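Local atomic coordinates of dTDP-glucose 4,6-dehydratase (Klebsiella pneumoniae, PDB entry 5U4Q), a protein that binds NAD and probably catalyses the dehydration of dTDP-glucose to dTDP-4-keto-6-deoxyglucose. Residues T177-F182 with E228-V233; D219-D224 with F314-S319; Q60-A65 with A71-T76. All coordinates share one frame; numbering follows the deposited sequence.

Interaction 1 of 3, residues T177-F182 with E228-V233. With NAD (nicotinamide-adenine-dinucleotide), chain C.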
loop_
_atom_site.group_PDB
_atom_site.type_symbol
_atom_site.label_atom_id
_atom_site.label_comp_id
_atom_site.label_asym_id
_atom_site.label_seq_id
_atom_site.Cartn_x
_atom_site.Cartn_y
_atom_site.Cartn_z
ATOM N N THR A 177 13.708 -7.841 4.342
ATOM C CA THR A 177 14.138 -7.990 2.964
ATOM C C THR A 177 12.924 -8.379 2.100
ATOM O O THR A 177 12.336 -9.459 2.281
ATOM C CB THR A 177 15.240 -9.061 2.788
ATOM O OG1 THR A 177 16.339 -8.776 3.644
ATOM C CG2 THR A 177 15.712 -9.085 1.328
ATOM N N GLY A 178 12.561 -7.506 1.157
ATOM C CA GLY A 178 11.514 -7.801 0.200
ATOM C C GLY A 178 12.099 -8.325 -1.100
ATOM O O GLY A 178 13.154 -7.883 -1.549
ATOM N N LEU A 179 11.411 -9.271 -1.707
ATOM C CA LEU A 179 11.878 -9.897 -2.955
ATOM C C LEU A 179 10.837 -9.712 -4.045
ATOM O O LEU A 179 9.718 -10.206 -3.923
ATOM C CB LEU A 179 12.128 -11.375 -2.725
ATOM C CG LEU A 179 13.206 -11.721 -1.711
ATOM C CD1 LEU A 179 13.251 -13.219 -1.470
ATOM C CD2 LEU A 179 14.571 -11.218 -2.138
ATOM N N ARG A 180 11.175 -8.955 -5.086
ATOM C CA ARG A 180 10.304 -8.691 -6.212
ATOM C C ARG A 180 10.413 -9.841 -7.191
ATOM O O ARG A 180 11.343 -9.908 -7.997
ATOM C CB ARG A 180 10.623 -7.348 -6.899
ATOM C CG ARG A 180 10.288 -6.153 -6.036
ATOM C CD ARG A 180 10.735 -4.842 -6.674
ATOM N NE ARG A 180 10.466 -3.715 -5.779
ATOM C CZ ARG A 180 10.894 -2.475 -6.006
ATOM N NH1 ARG A 180 11.613 -2.216 -7.077
ATOM N NH2 ARG A 180 10.621 -1.506 -5.151
ATOM N N PHE A 181 9.463 -10.772 -7.066
ATOM C CA PHE A 181 9.394 -11.950 -7.923
ATOM C C PHE A 181 8.816 -11.588 -9.292
ATOM O O PHE A 181 7.974 -10.703 -9.427
ATOM C CB PHE A 181 8.491 -13.003 -7.289
ATOM C CG PHE A 181 9.093 -13.700 -6.084
ATOM C CD1 PHE A 181 9.989 -14.752 -6.235
ATOM C CD2 PHE A 181 8.759 -13.313 -4.801
ATOM C CE1 PHE A 181 10.529 -15.395 -5.125
ATOM C CE2 PHE A 181 9.279 -13.958 -3.696
ATOM C CZ PHE A 181 10.180 -14.995 -3.847
ATOM N N PHE A 182 9.288 -12.297 -10.313
ATOM C CA PHE A 182 8.806 -12.161 -11.683
ATOM C C PHE A 182 7.887 -13.377 -11.941
ATOM O O PHE A 182 6.764 -13.384 -11.444
ATOM C CB PHE A 182 10.019 -11.973 -12.615
ATOM C CG PHE A 182 10.586 -10.577 -12.529
ATOM C CD1 PHE A 182 11.241 -10.142 -11.384
ATOM C CD2 PHE A 182 10.376 -9.671 -13.575
ATOM C CE1 PHE A 182 11.705 -8.841 -11.289
ATOM C CE2 PHE A 182 10.841 -8.373 -13.497
ATOM C CZ PHE A 182 11.494 -7.949 -12.343
ATOM N N GLU A 228 17.180 -21.690 -3.707
ATOM C CA GLU A 228 18.570 -21.478 -3.298
ATOM C C GLU A 228 18.787 -20.013 -2.924
ATOM O O GLU A 228 19.398 -19.730 -1.888
ATOM C CB GLU A 228 19.526 -21.908 -4.419
ATOM C CG GLU A 228 20.995 -21.805 -4.050
ATOM C CD GLU A 228 21.386 -22.691 -2.885
ATOM O OE1 GLU A 228 20.799 -23.775 -2.723
ATOM O OE2 GLU A 228 22.322 -22.306 -2.141
ATOM N N ALA A 229 18.280 -19.097 -3.749
ATOM C CA ALA A 229 18.448 -17.661 -3.471
ATOM C C ALA A 229 17.756 -17.229 -2.185
ATOM O O ALA A 229 18.316 -16.482 -1.363
ATOM C CB ALA A 229 17.910 -16.850 -4.619
ATOM N N VAL A 230 16.521 -17.658 -2.014
ATOM C CA VAL A 230 15.766 -17.261 -0.838
ATOM C C VAL A 230 16.408 -17.786 0.428
ATOM O O VAL A 230 16.481 -17.074 1.425
ATOM C CB VAL A 230 14.298 -17.721 -0.952
ATOM C CG1 VAL A 230 13.519 -17.488 0.333
ATOM C CG2 VAL A 230 13.628 -17.024 -2.123
ATOM N N VAL A 231 16.851 -19.039 0.420
ATOM C CA VAL A 231 17.440 -19.605 1.634
ATOM C C VAL A 231 18.757 -18.867 1.964
ATOM O O VAL A 231 19.031 -18.602 3.154
ATOM C CB VAL A 231 17.538 -21.147 1.566
ATOM C CG1 VAL A 231 18.321 -21.692 2.752
ATOM C CG2 VAL A 231 16.134 -21.753 1.516
ATOM N N ARG A 232 19.529 -18.469 0.950
ATOM C CA ARG A 232 20.757 -17.647 1.176
ATOM C C ARG A 232 20.372 -16.254 1.733
ATOM O O ARG A 232 20.994 -15.780 2.688
ATOM C CB ARG A 232 21.605 -17.487 -0.083
ATOM C CG ARG A 232 22.244 -18.785 -0.541
ATOM C CD ARG A 232 23.160 -18.609 -1.715
ATOM N NE ARG A 232 23.669 -19.921 -2.149
ATOM C CZ ARG A 232 24.862 -20.132 -2.698
ATOM N NH1 ARG A 232 25.729 -19.136 -2.875
ATOM N NH2 ARG A 232 25.204 -21.370 -3.053
ATOM N N VAL A 233 19.352 -15.626 1.155
ATOM C CA VAL A 233 18.916 -14.305 1.611
ATOM C C VAL A 233 18.454 -14.321 3.058
ATOM O O VAL A 233 18.709 -13.360 3.787
ATOM C CB VAL A 233 17.802 -13.709 0.718
ATOM C CG1 VAL A 233 17.127 -12.489 1.359
ATOM C CG2 VAL A 233 18.366 -13.341 -0.634
HETATM P PA NAD C . 0.312 -19.882 -4.207
HETATM O O1A NAD C . 0.636 -21.232 -4.720
HETATM O O2A NAD C . -1.073 -19.294 -4.395
HETATM O O5B NAD C . 0.710 -19.855 -2.640
HETATM C C5B NAD C . 0.256 -18.881 -1.709
HETATM C C4B NAD C . -0.396 -19.612 -0.547
HETATM O O4B NAD C . -0.880 -18.566 0.317
HETATM C C3B NAD C . -1.582 -20.475 -0.954
HETATM O O3B NAD C . -1.427 -21.872 -0.661
HETATM C C2B NAD C . -2.746 -19.821 -0.210
HETATM O O2B NAD C . -3.709 -20.772 0.285
HETATM C C1B NAD C . -2.085 -19.000 0.894
HETATM N N9A NAD C . -2.888 -17.844 1.328
HETATM C C8A NAD C . -3.446 -16.897 0.540
HETATM N N7A NAD C . -4.125 -16.017 1.280
HETATM C C5A NAD C . -3.988 -16.387 2.563
HETATM C C6A NAD C . -4.505 -15.893 3.856
HETATM N N6A NAD C . -5.269 -14.813 3.942
HETATM N N1A NAD C . -4.146 -16.583 4.939
HETATM C C2A NAD C . -3.383 -17.685 4.900
HETATM N N3A NAD C . -2.901 -18.210 3.755
HETATM C C4A NAD C . -3.188 -17.586 2.582
HETATM O O3 NAD C . 1.286 -18.760 -4.834
HETATM P PN NAD C . 2.894 -18.735 -4.914
HETATM O O1N NAD C . 3.526 -19.802 -4.122
HETATM O O2N NAD C . 3.181 -18.533 -6.402
HETATM O O5D NAD C . 3.137 -17.321 -4.220
HETATM C C5D NAD C . 3.954 -17.094 -3.076
HETATM C C4D NAD C . 4.194 -15.594 -3.010
HETATM O O4D NAD C . 5.066 -15.194 -4.092
HETATM C C3D NAD C . 2.983 -14.674 -3.102
HETATM O O3D NAD C . 3.178 -13.600 -2.178
HETATM C C2D NAD C . 3.031 -14.107 -4.501
HETATM O O2D NAD C . 2.459 -12.787 -4.606
HETATM C C1D NAD C . 4.517 -14.085 -4.795
HETATM N N1N NAD C . 4.813 -14.225 -6.234
HETATM C C2N NAD C . 4.811 -15.417 -6.874
HETATM C C3N NAD C . 5.101 -15.513 -8.246
HETATM C C7N NAD C . 5.116 -16.825 -9.042
HETATM O O7N NAD C . 5.546 -16.827 -10.205
HETATM N N7N NAD C . 4.643 -17.985 -8.557
HETATM C C4N NAD C . 5.358 -14.358 -8.951
HETATM C C5N NAD C . 5.343 -13.140 -8.285
HETATM C C6N NAD C . 5.047 -13.084 -6.928
#

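Interaction 2 of 3, residues D219-D224 with F314-S319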
loop_
_atom_site.group_PDB
_atom_site.type_symbol
_atom_site.label_atom_id
_atom_site.label_comp_id
_atom_site.label_asym_id
_atom_site.label_seq_id
_atom_site.Cartn_x
_atom_site.Cartn_y
_atom_site.Cartn_z
ATOM N N ASP A 219 10.393 -13.412 -17.878
ATOM C CA ASP A 219 11.383 -13.681 -16.875
ATOM C C ASP A 219 10.830 -14.873 -16.075
ATOM O O ASP A 219 9.995 -14.699 -15.192
ATOM C CB ASP A 219 11.543 -12.422 -16.015
ATOM C CG ASP A 219 12.714 -12.477 -15.105
ATOM O OD1 ASP A 219 12.941 -13.512 -14.439
ATOM O OD2 ASP A 219 13.436 -11.458 -15.030
ATOM N N PHE A 220 11.239 -16.084 -16.469
ATOM C CA PHE A 220 10.847 -17.330 -15.826
ATOM C C PHE A 220 12.080 -17.906 -15.114
ATOM O O PHE A 220 13.131 -18.111 -15.742
ATOM C CB PHE A 220 10.391 -18.377 -16.881
ATOM C CG PHE A 220 8.934 -18.314 -17.288
ATOM C CD1 PHE A 220 8.284 -17.119 -17.526
ATOM C CD2 PHE A 220 8.243 -19.497 -17.563
ATOM C CE1 PHE A 220 6.957 -17.105 -17.963
ATOM C CE2 PHE A 220 6.921 -19.491 -17.994
ATOM C CZ PHE A 220 6.283 -18.293 -18.212
ATOM N N THR A 221 11.942 -18.207 -13.824
ATOM C CA THR A 221 13.014 -18.812 -13.057
ATOM C C THR A 221 12.556 -20.134 -12.488
ATOM O O THR A 221 11.468 -20.219 -11.923
ATOM C CB THR A 221 13.490 -17.925 -11.891
ATOM O OG1 THR A 221 13.843 -16.650 -12.377
ATOM C CG2 THR A 221 14.700 -18.525 -11.218
ATOM N N TYR A 222 13.385 -21.166 -12.672
ATOM C CA TYR A 222 13.083 -22.490 -12.128
ATOM C C TYR A 222 13.040 -22.464 -10.589
ATOM O O TYR A 222 13.880 -21.821 -9.938
ATOM C CB TYR A 222 14.072 -23.525 -12.661
ATOM C CG TYR A 222 13.710 -24.923 -12.259
ATOM C CD1 TYR A 222 12.594 -25.548 -12.812
ATOM C CD2 TYR A 222 14.450 -25.626 -11.320
ATOM C CE1 TYR A 222 12.219 -26.823 -12.438
ATOM C CE2 TYR A 222 14.087 -26.908 -10.957
ATOM C CZ TYR A 222 12.955 -27.492 -11.492
ATOM O OH TYR A 222 12.591 -28.790 -11.112
ATOM N N ILE A 223 12.060 -23.168 -10.047
ATOM C CA ILE A 223 11.831 -23.153 -8.596
ATOM C C ILE A 223 13.075 -23.452 -7.762
ATOM O O ILE A 223 13.316 -22.758 -6.784
ATOM C CB ILE A 223 10.631 -24.076 -8.211
ATOM C CG1 ILE A 223 10.334 -23.986 -6.711
ATOM C CG2 ILE A 223 10.851 -25.518 -8.641
ATOM C CD1 ILE A 223 9.894 -22.617 -6.217
ATOM N N ASP A 224 13.892 -24.429 -8.141
ATOM C CA ASP A 224 15.067 -24.727 -7.307
ATOM C C ASP A 224 16.039 -23.556 -7.212
ATOM O O ASP A 224 16.690 -23.371 -6.170
ATOM C CB ASP A 224 15.814 -25.967 -7.783
ATOM C CG ASP A 224 15.063 -27.269 -7.543
ATOM O OD1 ASP A 224 13.938 -27.276 -7.029
ATOM O OD2 ASP A 224 15.637 -28.320 -7.913
ATOM N N PHE A 314 25.203 -16.285 -5.993
ATOM C CA PHE A 314 24.532 -17.390 -6.704
ATOM C C PHE A 314 23.630 -16.840 -7.799
ATOM O O PHE A 314 22.925 -15.855 -7.590
ATOM C CB PHE A 314 23.692 -18.233 -5.743
ATOM C CG PHE A 314 22.871 -19.304 -6.418
ATOM C CD1 PHE A 314 23.413 -20.556 -6.680
ATOM C CD2 PHE A 314 21.553 -19.066 -6.772
ATOM C CE1 PHE A 314 22.658 -21.544 -7.292
ATOM C CE2 PHE A 314 20.784 -20.058 -7.372
ATOM C CZ PHE A 314 21.343 -21.292 -7.647
ATOM N N LYS A 315 23.649 -17.480 -8.969
ATOM C CA LYS A 315 22.780 -17.095 -10.085
ATOM C C LYS A 315 21.998 -18.335 -10.555
ATOM O O LYS A 315 22.413 -19.463 -10.268
ATOM C CB LYS A 315 23.594 -16.534 -11.256
ATOM C CG LYS A 315 24.670 -17.489 -11.773
ATOM C CD LYS A 315 25.428 -16.922 -12.967
ATOM C CE LYS A 315 26.486 -17.899 -13.482
ATOM N NZ LYS A 315 27.116 -17.481 -14.770
ATOM N N PRO A 316 20.889 -18.134 -11.294
ATOM C CA PRO A 316 20.139 -19.357 -11.665
ATOM C C PRO A 316 20.949 -20.269 -12.579
ATOM O O PRO A 316 21.638 -19.787 -13.474
ATOM C CB PRO A 316 18.923 -18.814 -12.417
ATOM C CG PRO A 316 18.752 -17.424 -11.931
ATOM C CD PRO A 316 20.119 -16.916 -11.612
ATOM N N GLN A 317 20.897 -21.560 -12.309
ATOM C CA GLN A 317 21.668 -22.532 -13.070
ATOM C C GLN A 317 20.823 -23.418 -13.987
ATOM O O GLN A 317 21.395 -24.128 -14.816
ATOM C CB GLN A 317 22.407 -23.467 -12.090
ATOM C CG GLN A 317 23.331 -22.780 -11.091
ATOM C CD GLN A 317 23.891 -23.729 -10.033
ATOM O OE1 GLN A 317 23.534 -24.914 -9.973
ATOM N NE2 GLN A 317 24.773 -23.204 -9.182
ATOM N N THR A 318 19.496 -23.406 -13.849
ATOM C CA THR A 318 18.667 -24.359 -14.579
ATOM C C THR A 318 18.276 -23.857 -15.945
ATOM O O THR A 318 17.713 -22.771 -16.067
ATOM C CB THR A 318 17.382 -24.689 -13.800
ATOM O OG1 THR A 318 17.731 -25.096 -12.482
ATOM C CG2 THR A 318 16.582 -25.844 -14.490
ATOM N N SER A 319 18.596 -24.637 -16.981
ATOM C CA SER A 319 18.186 -24.284 -18.335
ATOM C C SER A 319 16.699 -24.516 -18.528
ATOM O O SER A 319 16.070 -25.282 -17.808
ATOM C CB SER A 319 18.915 -25.154 -19.378
ATOM O OG SER A 319 18.622 -26.525 -19.187
HETATM O O HOH W 1 16.036 -20.907 -13.781
#

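Interaction 3 of 3, residues Q60-A65 with A71-T76. With NAD (nicotinamide-adenine-dinucleotide), chain C.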
loop_
_atom_site.group_PDB
_atom_site.type_symbol
_atom_site.label_atom_id
_atom_site.label_comp_id
_atom_site.label_asym_id
_atom_site.label_seq_id
_atom_site.Cartn_x
_atom_site.Cartn_y
_atom_site.Cartn_z
ATOM N N GLN A 60 -0.286 -25.259 10.764
ATOM C CA GLN A 60 -1.491 -24.668 11.364
ATOM C C GLN A 60 -2.312 -23.999 10.265
ATOM O O GLN A 60 -1.790 -23.148 9.529
ATOM C CB GLN A 60 -1.143 -23.651 12.455
ATOM C CG GLN A 60 -0.375 -24.231 13.629
ATOM C CD GLN A 60 -0.135 -23.220 14.742
ATOM O OE1 GLN A 60 -0.748 -22.155 14.779
ATOM N NE2 GLN A 60 0.760 -23.563 15.663
ATOM N N GLN A 61 -3.579 -24.398 10.125
ATOM C CA GLN A 61 -4.466 -23.770 9.176
ATOM C C GLN A 61 -4.892 -22.489 9.858
ATOM O O GLN A 61 -5.541 -22.507 10.927
ATOM C CB GLN A 61 -5.654 -24.661 8.818
ATOM C CG GLN A 61 -6.545 -23.992 7.795
ATOM C CD GLN A 61 -7.620 -24.877 7.205
ATOM O OE1 GLN A 61 -7.545 -26.095 7.265
ATOM N NE2 GLN A 61 -8.606 -24.250 6.584
ATOM N N LEU A 62 -4.497 -21.369 9.277
ATOM C CA LEU A 62 -4.673 -20.069 9.885
ATOM C C LEU A 62 -4.746 -19.035 8.790
ATOM O O LEU A 62 -3.988 -19.122 7.804
ATOM C CB LEU A 62 -3.451 -19.777 10.767
ATOM C CG LEU A 62 -3.349 -18.503 11.557
ATOM C CD1 LEU A 62 -4.477 -18.393 12.556
ATOM C CD2 LEU A 62 -2.010 -18.489 12.280
ATOM N N ASP A 63 -5.633 -18.069 8.955
ATOM C CA ASP A 63 -5.756 -16.970 8.035
ATOM C C ASP A 63 -4.886 -15.815 8.508
ATOM O O ASP A 63 -4.862 -15.468 9.684
ATOM C CB ASP A 63 -7.198 -16.515 7.919
ATOM C CG ASP A 63 -7.470 -15.829 6.612
ATOM O OD1 ASP A 63 -6.906 -14.742 6.394
ATOM O OD2 ASP A 63 -8.233 -16.423 5.801
ATOM N N LEU A 64 -4.163 -15.202 7.576
ATOM C CA LEU A 64 -3.314 -14.037 7.879
ATOM C C LEU A 64 -4.094 -12.884 8.527
ATOM O O LEU A 64 -3.513 -12.117 9.302
ATOM C CB LEU A 64 -2.676 -13.500 6.600
ATOM C CG LEU A 64 -1.653 -14.336 5.870
ATOM C CD1 LEU A 64 -1.326 -13.603 4.583
ATOM C CD2 LEU A 64 -0.406 -14.552 6.730
ATOM N N ALA A 65 -5.392 -12.807 8.215
ATOM C CA ALA A 65 -6.247 -11.740 8.706
ATOM C C ALA A 65 -6.835 -12.002 10.084
ATOM O O ALA A 65 -7.506 -11.125 10.630
ATOM C CB ALA A 65 -7.361 -11.506 7.715
ATOM N N ALA A 71 -1.466 -13.493 16.410
ATOM C CA ALA A 71 -0.757 -13.129 17.634
ATOM C C ALA A 71 -0.389 -14.372 18.458
ATOM O O ALA A 71 0.738 -14.473 18.952
ATOM C CB ALA A 71 -1.601 -12.165 18.460
ATOM N N LYS A 72 -1.326 -15.302 18.584
ATOM C CA LYS A 72 -1.093 -16.562 19.306
ATOM C C LYS A 72 0.044 -17.372 18.680
ATOM O O LYS A 72 0.887 -17.930 19.362
ATOM C CB LYS A 72 -2.357 -17.394 19.358
ATOM C CG LYS A 72 -2.272 -18.637 20.248
ATOM C CD LYS A 72 -3.572 -19.451 20.216
ATOM C CE LYS A 72 -4.794 -18.610 20.566
ATOM N NZ LYS A 72 -6.067 -19.396 20.635
ATOM N N LEU A 73 0.066 -17.412 17.357
ATOM C CA LEU A 73 1.114 -18.127 16.645
ATOM C C LEU A 73 2.497 -17.544 16.974
ATOM O O LEU A 73 3.407 -18.255 17.361
ATOM C CB LEU A 73 0.846 -18.039 15.143
ATOM C CG LEU A 73 1.910 -18.591 14.208
ATOM C CD1 LEU A 73 1.840 -20.096 14.152
ATOM C CD2 LEU A 73 1.720 -17.986 12.831
ATOM N N PHE A 74 2.645 -16.236 16.814
ATOM C CA PHE A 74 3.906 -15.609 17.079
ATOM C C PHE A 74 4.289 -15.749 18.562
ATOM O O PHE A 74 5.427 -16.040 18.879
ATOM C CB PHE A 74 3.903 -14.155 16.649
ATOM C CG PHE A 74 4.141 -13.949 15.156
ATOM C CD1 PHE A 74 5.415 -13.719 14.686
ATOM C CD2 PHE A 74 3.088 -13.898 14.262
ATOM C CE1 PHE A 74 5.626 -13.498 13.321
ATOM C CE2 PHE A 74 3.308 -13.695 12.902
ATOM C CZ PHE A 74 4.571 -13.483 12.453
ATOM N N ALA A 75 3.312 -15.562 19.421
ATOM C CA ALA A 75 3.589 -15.608 20.866
ATOM C C ALA A 75 4.037 -16.979 21.340
ATOM O O ALA A 75 4.976 -17.086 22.124
ATOM C CB ALA A 75 2.375 -15.195 21.630
ATOM N N THR A 76 3.353 -18.016 20.884
ATOM C CA THR A 76 3.684 -19.382 21.321
ATOM C C THR A 76 4.967 -19.931 20.679
ATOM O O THR A 76 5.712 -20.695 21.289
ATOM C CB THR A 76 2.528 -20.363 21.042
ATOM O OG1 THR A 76 2.206 -20.391 19.639
ATOM C CG2 THR A 76 1.292 -19.953 21.788
HETATM P PA NAD C . 0.312 -19.882 -4.207
HETATM O O1A NAD C . 0.636 -21.232 -4.720
HETATM O O2A NAD C . -1.073 -19.294 -4.395
HETATM O O5B NAD C . 0.710 -19.855 -2.640
HETATM C C5B NAD C . 0.256 -18.881 -1.709
HETATM C C4B NAD C . -0.396 -19.612 -0.547
HETATM O O4B NAD C . -0.880 -18.566 0.317
HETATM C C3B NAD C . -1.582 -20.475 -0.954
HETATM O O3B NAD C . -1.427 -21.872 -0.661
HETATM C C2B NAD C . -2.746 -19.821 -0.210
HETATM O O2B NAD C . -3.709 -20.772 0.285
HETATM C C1B NAD C . -2.085 -19.000 0.894
HETATM N N9A NAD C . -2.888 -17.844 1.328
HETATM C C8A NAD C . -3.446 -16.897 0.540
HETATM N N7A NAD C . -4.125 -16.017 1.280
HETATM C C5A NAD C . -3.988 -16.387 2.563
HETATM C C6A NAD C . -4.505 -15.893 3.856
HETATM N N6A NAD C . -5.269 -14.813 3.942
HETATM N N1A NAD C . -4.146 -16.583 4.939
HETATM C C2A NAD C . -3.383 -17.685 4.900
HETATM N N3A NAD C . -2.901 -18.210 3.755
HETATM C C4A NAD C . -3.188 -17.586 2.582
HETATM O O3 NAD C . 1.286 -18.760 -4.834
HETATM P PN NAD C . 2.894 -18.735 -4.914
HETATM O O1N NAD C . 3.526 -19.802 -4.122
HETATM O O2N NAD C . 3.181 -18.533 -6.402
HETATM O O5D NAD C . 3.137 -17.321 -4.220
HETATM C C5D NAD C . 3.954 -17.094 -3.076
HETATM C C4D NAD C . 4.194 -15.594 -3.010
HETATM O O4D NAD C . 5.066 -15.194 -4.092
HETATM C C3D NAD C . 2.983 -14.674 -3.102
HETATM O O3D NAD C . 3.178 -13.600 -2.178
HETATM C C2D NAD C . 3.031 -14.107 -4.501
HETATM O O2D NAD C . 2.459 -12.787 -4.606
HETATM C C1D NAD C . 4.517 -14.085 -4.795
HETATM N N1N NAD C . 4.813 -14.225 -6.234
HETATM C C2N NAD C . 4.811 -15.417 -6.874
HETATM C C3N NAD C . 5.101 -15.513 -8.246
HETATM C C7N NAD C . 5.116 -16.825 -9.042
HETATM O O7N NAD C . 5.546 -16.827 -10.205
HETATM N N7N NAD C . 4.643 -17.985 -8.557
HETATM C C4N NAD C . 5.358 -14.358 -8.951
HETATM C C5N NAD C . 5.343 -13.140 -8.285
HETATM C C6N NAD C . 5.047 -13.084 -6.928
HETATM O O HOH W 2 1.567 -22.543 18.073
#

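Interaction 1 of 3, residues T177-F182 with E228-V233
The Rossmann-type core places a helix against its parallel sheet here: Thr177, Leu179 and Phe181 of the strand meet Val230 and Val233 of the helix. The segment axes approach to 10.9 Å and run almost antiparallel, at 166°. Thr177 and Leu179 point to the helix, while Phe181 brings only the end of its ring near it, and the joint is buried and apolar. Thr177 turns its methyl to the helix, CG2 lying 3.7 Å from Val233 CG1. With OG1 beside the backbone N (chi1 -55°), CG2 stands anti to that nitrogen; the hydroxyl is hydrogen-bonded to His123. Val230 CG2 touches two strand side chains, 3.9 Å from Leu179 CD1 and a looser 4.4 Å from Phe181 CZ, where it sits at the ring edge, near the ring plane. Val233 also packs on Leu308 and Val312 of helix 306-312.

The outer side of the helix carries a salt bridge, Arg232 NE to Glu228 OE2 at 2.7 Å, nearly straight and in the guanidinium plane; Glu228 OE1 has a second partner in Arg22. Further toward the C terminus, Phe181 CB lies 3.3 Å from NAD C5N and Phe182 O lies 3.0 Å from NAD C4N, the ring carbon at which nicotinamide exchanges hydride. A helix packed on a strand whose C-terminal end borders the cofactor is typical of NAD-binding Rossmann folds.

Interaction 2 of 3, residues D219-D224 with F314-S319
Tyr222 and Thr318 form the centre of this contact, which places the loop between helices 306-312 and 320-334 against the switch from strand 220-222 to helix 223-234, with Tyr222 as the N-cap residue. The strand pairs with strand 176-185 in the parallel Rossmann-type sheet.

Van der Waals packing does most of the work. Thr318 lies slantwise to the Tyr222 side chain: its CB is 3.7 Å from Tyr222 CB, its CG2 3.8 Å from Tyr222 CG, and its OG1 3.5 Å from Tyr222 CD2, so methyl and hydroxyl both border the root of the ring. With CG anti to the backbone N (chi1 -173°), the ring is carried alongside Thr318; Ile223 CG2 rests 4.0 Å above one face of the Tyr222 ring, offset toward the rim. Tyr185 meets the same ring edge-to-face. A looser apolar touch, Thr221 CG2 to Pro316 CG at 4.3 Å, adds to the packing; the Thr221 side chain is about 8 Å from the NAD.

Polar links act mainly beside the packed pair. The carboxylate of Asp225, in the first turn of helix 223-234, accepts from Gln317 N through OD1 and from Thr318 N through OD2, gripping two successive loop amides. Ser319 OG caps helix 320-334 at Asp322 N. Between the segments, one water accepts from Tyr222 N at 2.9 Å and donates weakly to Thr318 O at 3.4 Å.

Interaction 3 of 3, residues Q60-A65 with A71-T76
The side chain of Gln60, in the conformer described (one of two), runs past that of Leu73 in the opposite direction and sets its amide oxygen against a methyl: OE1 is 3.4 Å from Leu73 CD1. The other end of the same amide is engaged by water. Gln60 NE2 donates to a water at 2.7 Å, and that water in turn donates to Thr76 OG1, also at 2.7 Å. The hydroxyl itself donates back along the helix, Thr76 OG1 to Lys72 O at 2.8 Å. Lys72 O thus accepts twice, from Thr76 N and Thr76 OG1, which arrive from opposite faces of its plane.

Deeper in, the contact turns purely apolar. Leu62 CD2 packs 3.8 Å from Leu73 CD2, the two side chains at a slant, and Leu73 goes on to Val31 and Ile33 of the neighbouring strand 29-34. Leu73 therefore seats helix 67-77 on the edge of the parallel Rossmann sheet, where strand 57-61 ends and the chain turns toward the adenine of NAD.

That turn reads the Watson-Crick edge (N1A and N6A) of the adenine. Leu64 N donates to NAD N1A at 3.0 Å, close to straight at 168°, while NAD N6A donates to Asp63 OD1 at 2.9 Å. The combination matches the aspartate and following backbone amide with which many short-chain dehydrogenases/reductases recognise adenine. Asp63 OD1 also accepts from Ala65 N at 3.1 Å, on its anti lone pair, closing an Asx turn. With OD2 bonded to Asn35 ND2, the carboxylate is held at both oxygens, which would fix its rotation opposite the adenine amino group.

All three contacts reach the same parallel sheet of the Rossmann-type core. Interaction 3 comes first along the chain and closes before the others open, whereas the segments of interactions 1 and 2 alternate. Those two lie 12 Å apart between centres, share helix 223-234 and touch directly: Phe314 packs on Glu228 and Arg232, and Phe182 on Asp219. They also use neighbouring strands, 176-185 and 220-222. Interaction 3 is about 23 Å from interaction 1 and about 32 Å from interaction 2, centre to centre. Interactions 1 and 3 both touch NAD, at its nicotinamide and adenine ends respectively, so the cofactor spans the gap between these distant parts of the sheet.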